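Local coordinates for glycoprotein (Chandipura virus, PDB 5MDM), which probably attaches the virus to host receptors and, as a class III fusion protein, drives acid-triggered fusion of the viral and endosomal membranes, at residues V187-D192 against T242-K247. Sequence-based numbering, arbitrary orientation.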
loop_
_atom_site.group_PDB
_atom_site.type_symbol
_atom_site.label_atom_id
_atom_site.label_comp_id
_atom_site.label_asym_id
_atom_site.label_seq_id
_atom_site.Cartn_x
_atom_site.Cartn_y
_atom_site.Cartn_z
ATOM N N VAL A 187 -19.855 -12.693 -16.160
ATOM C CA VAL A 187 -19.508 -13.845 -15.343
ATOM C C VAL A 187 -19.862 -15.098 -16.122
ATOM O O VAL A 187 -20.948 -15.202 -16.675
ATOM C CB VAL A 187 -20.235 -13.834 -13.991
ATOM C CG1 VAL A 187 -19.972 -15.122 -13.239
ATOM C CG2 VAL A 187 -19.780 -12.646 -13.168
ATOM N N THR A 188 -18.924 -16.035 -16.183
ATOM C CA THR A 188 -19.106 -17.261 -16.944
ATOM C C THR A 188 -19.240 -18.464 -16.026
ATOM O O THR A 188 -18.466 -18.633 -15.081
ATOM C CB THR A 188 -17.928 -17.505 -17.880
ATOM O OG1 THR A 188 -17.819 -16.417 -18.805
ATOM C CG2 THR A 188 -18.121 -18.801 -18.639
ATOM N N VAL A 189 -20.232 -19.298 -16.316
ATOM C CA VAL A 189 -20.493 -20.500 -15.546
ATOM C C VAL A 189 -20.006 -21.708 -16.327
ATOM O O VAL A 189 -20.372 -21.888 -17.481
ATOM C CB VAL A 189 -22.004 -20.665 -15.292
ATOM C CG1 VAL A 189 -22.283 -21.969 -14.585
ATOM C CG2 VAL A 189 -22.542 -19.503 -14.481
ATOM N N ALA A 190 -19.175 -22.534 -15.702
ATOM C CA ALA A 190 -18.735 -23.785 -16.315
ATOM C C ALA A 190 -19.294 -24.978 -15.544
ATOM O O ALA A 190 -19.223 -25.031 -14.317
ATOM C CB ALA A 190 -17.222 -23.852 -16.369
ATOM N N TYR A 191 -19.853 -25.936 -16.267
ATOM C CA TYR A 191 -20.486 -27.072 -15.621
ATOM C C TYR A 191 -20.463 -28.302 -16.505
ATOM O O TYR A 191 -20.294 -28.198 -17.720
ATOM C CB TYR A 191 -21.927 -26.730 -15.253
ATOM C CG TYR A 191 -22.809 -26.390 -16.435
ATOM C CD1 TYR A 191 -23.567 -27.364 -17.065
ATOM C CD2 TYR A 191 -22.892 -25.089 -16.908
ATOM C CE1 TYR A 191 -24.377 -27.050 -18.137
ATOM C CE2 TYR A 191 -23.696 -24.767 -17.978
ATOM C CZ TYR A 191 -24.438 -25.748 -18.588
ATOM O OH TYR A 191 -25.243 -25.425 -19.655
ATOM N N ASP A 192 -20.639 -29.467 -15.890
ATOM C CA ASP A 192 -20.647 -30.716 -16.636
ATOM C C ASP A 192 -21.889 -30.789 -17.521
ATOM O O ASP A 192 -23.020 -30.769 -17.031
ATOM C CB ASP A 192 -20.572 -31.912 -15.688
ATOM C CG ASP A 192 -20.157 -33.185 -16.392
ATOM O OD1 ASP A 192 -19.299 -33.910 -15.845
ATOM O OD2 ASP A 192 -20.687 -33.458 -17.491
ATOM N N THR A 242 -31.944 -15.079 -14.373
ATOM C CA THR A 242 -30.863 -15.699 -15.137
ATOM C C THR A 242 -30.886 -17.221 -15.085
ATOM O O THR A 242 -30.820 -17.822 -14.009
ATOM C CB THR A 242 -29.485 -15.200 -14.687
ATOM O OG1 THR A 242 -29.344 -13.822 -15.041
ATOM C CG2 THR A 242 -28.389 -16.004 -15.362
ATOM N N ARG A 243 -30.977 -17.830 -16.262
ATOM C CA ARG A 243 -31.036 -19.279 -16.378
ATOM C C ARG A 243 -29.722 -19.883 -16.871
ATOM O O ARG A 243 -29.056 -19.323 -17.738
ATOM C CB ARG A 243 -32.177 -19.698 -17.305
ATOM C CG ARG A 243 -33.563 -19.301 -16.819
ATOM C CD ARG A 243 -34.631 -19.688 -17.835
ATOM N NE ARG A 243 -35.985 -19.455 -17.338
ATOM C CZ ARG A 243 -37.092 -19.850 -17.963
ATOM N NH1 ARG A 243 -37.012 -20.500 -19.117
ATOM N NH2 ARG A 243 -38.284 -19.595 -17.433
ATOM N N ILE A 244 -29.361 -21.027 -16.298
ATOM C CA ILE A 244 -28.212 -21.807 -16.734
ATOM C C ILE A 244 -28.702 -23.232 -16.899
ATOM O O ILE A 244 -29.366 -23.763 -16.009
ATOM C CB ILE A 244 -27.074 -21.781 -15.698
ATOM C CG1 ILE A 244 -26.488 -20.372 -15.573
ATOM C CG2 ILE A 244 -25.988 -22.782 -16.064
ATOM C CD1 ILE A 244 -25.865 -19.837 -16.847
ATOM N N GLN A 245 -28.373 -23.846 -18.035
ATOM C CA GLN A 245 -28.946 -25.135 -18.421
ATOM C C GLN A 245 -30.463 -25.060 -18.327
ATOM O O GLN A 245 -31.110 -25.954 -17.781
ATOM C CB GLN A 245 -28.408 -26.281 -17.559
ATOM C CG GLN A 245 -28.573 -27.655 -18.199
ATOM C CD GLN A 245 -28.031 -28.776 -17.336
ATOM O OE1 GLN A 245 -28.461 -28.961 -16.197
ATOM N NE2 GLN A 245 -27.081 -29.532 -17.877
ATOM N N GLU A 246 -31.004 -23.959 -18.844
ATOM C CA GLU A 246 -32.442 -23.704 -18.891
ATOM C C GLU A 246 -33.128 -23.807 -17.528
ATOM O O GLU A 246 -34.295 -24.174 -17.432
ATOM C CB GLU A 246 -33.116 -24.604 -19.930
ATOM C CG GLU A 246 -32.686 -24.301 -21.358
ATOM C CD GLU A 246 -33.302 -25.244 -22.375
ATOM O OE1 GLU A 246 -32.856 -25.227 -23.542
ATOM O OE2 GLU A 246 -34.230 -25.999 -22.013
ATOM N N LYS A 247 -32.393 -23.477 -16.475
ATOM C CA LYS A 247 -32.950 -23.470 -15.129
ATOM C C LYS A 247 -32.452 -22.236 -14.400
ATOM O O LYS A 247 -31.319 -21.803 -14.612
ATOM C CB LYS A 247 -32.519 -24.721 -14.355
ATOM C CG LYS A 247 -32.983 -26.039 -14.949
ATOM C CD LYS A 247 -32.236 -27.197 -14.315
ATOM C CE LYS A 247 -32.211 -27.063 -12.797
ATOM N NZ LYS A 247 -31.343 -28.085 -12.144
#
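Ile244 points its side chain at strand 180-192 and meets both Val189 and Tyr191, which lie on the same face of that strand. With Val189 the meeting is tip to tip: Val189 CG1 lies 4.1 Å from Ile244 CG2, and Val189 CG2 lies 4.1 Å from Ile244 CD1. The same Ile244 CG2 also approaches the Tyr191 ring obliquely, with Tyr191 CE2 3.6 Å away, while CG1 and CD1 of Ile244 run toward Val189 CG2. Ile202 and Phe204 of strand 202-205 pack on Val189, and Ile197 packs on Tyr191 and Ile244, all in the apolar, buried part. Between the segments, Val189 CA and Ile244 CA are 7.9 Å apart, a separation bridged by side chains rather than by strand pairing. Strand 180-192 is instead paired with strands 36-49 and 202-205, in what is probably the pleckstrin homology domain known from vesiculovirus G. Gln245 and Glu246, both with left-handed helical backbone angles, form the two-residue turn of a small β-hairpin, closed by Ile244 N to Lys247 O at 2.7 Å and Lys247 N to Ile244 O at 3.1 Å. Toward solvent the contact loosens and turns polar, Gln245 being partly exposed. Gln245 extends past the Tyr191 ring, its amide plane turned 79° from the ring plane and its NE2 3.7 Å from Tyr191 CE1, a van der Waals approach. That amide is held from elsewhere, OE1 by the backbone N of Ile197 and NE2, weakly, by Lys195 O, while the backbone N of Gln245 bonds to Glu39.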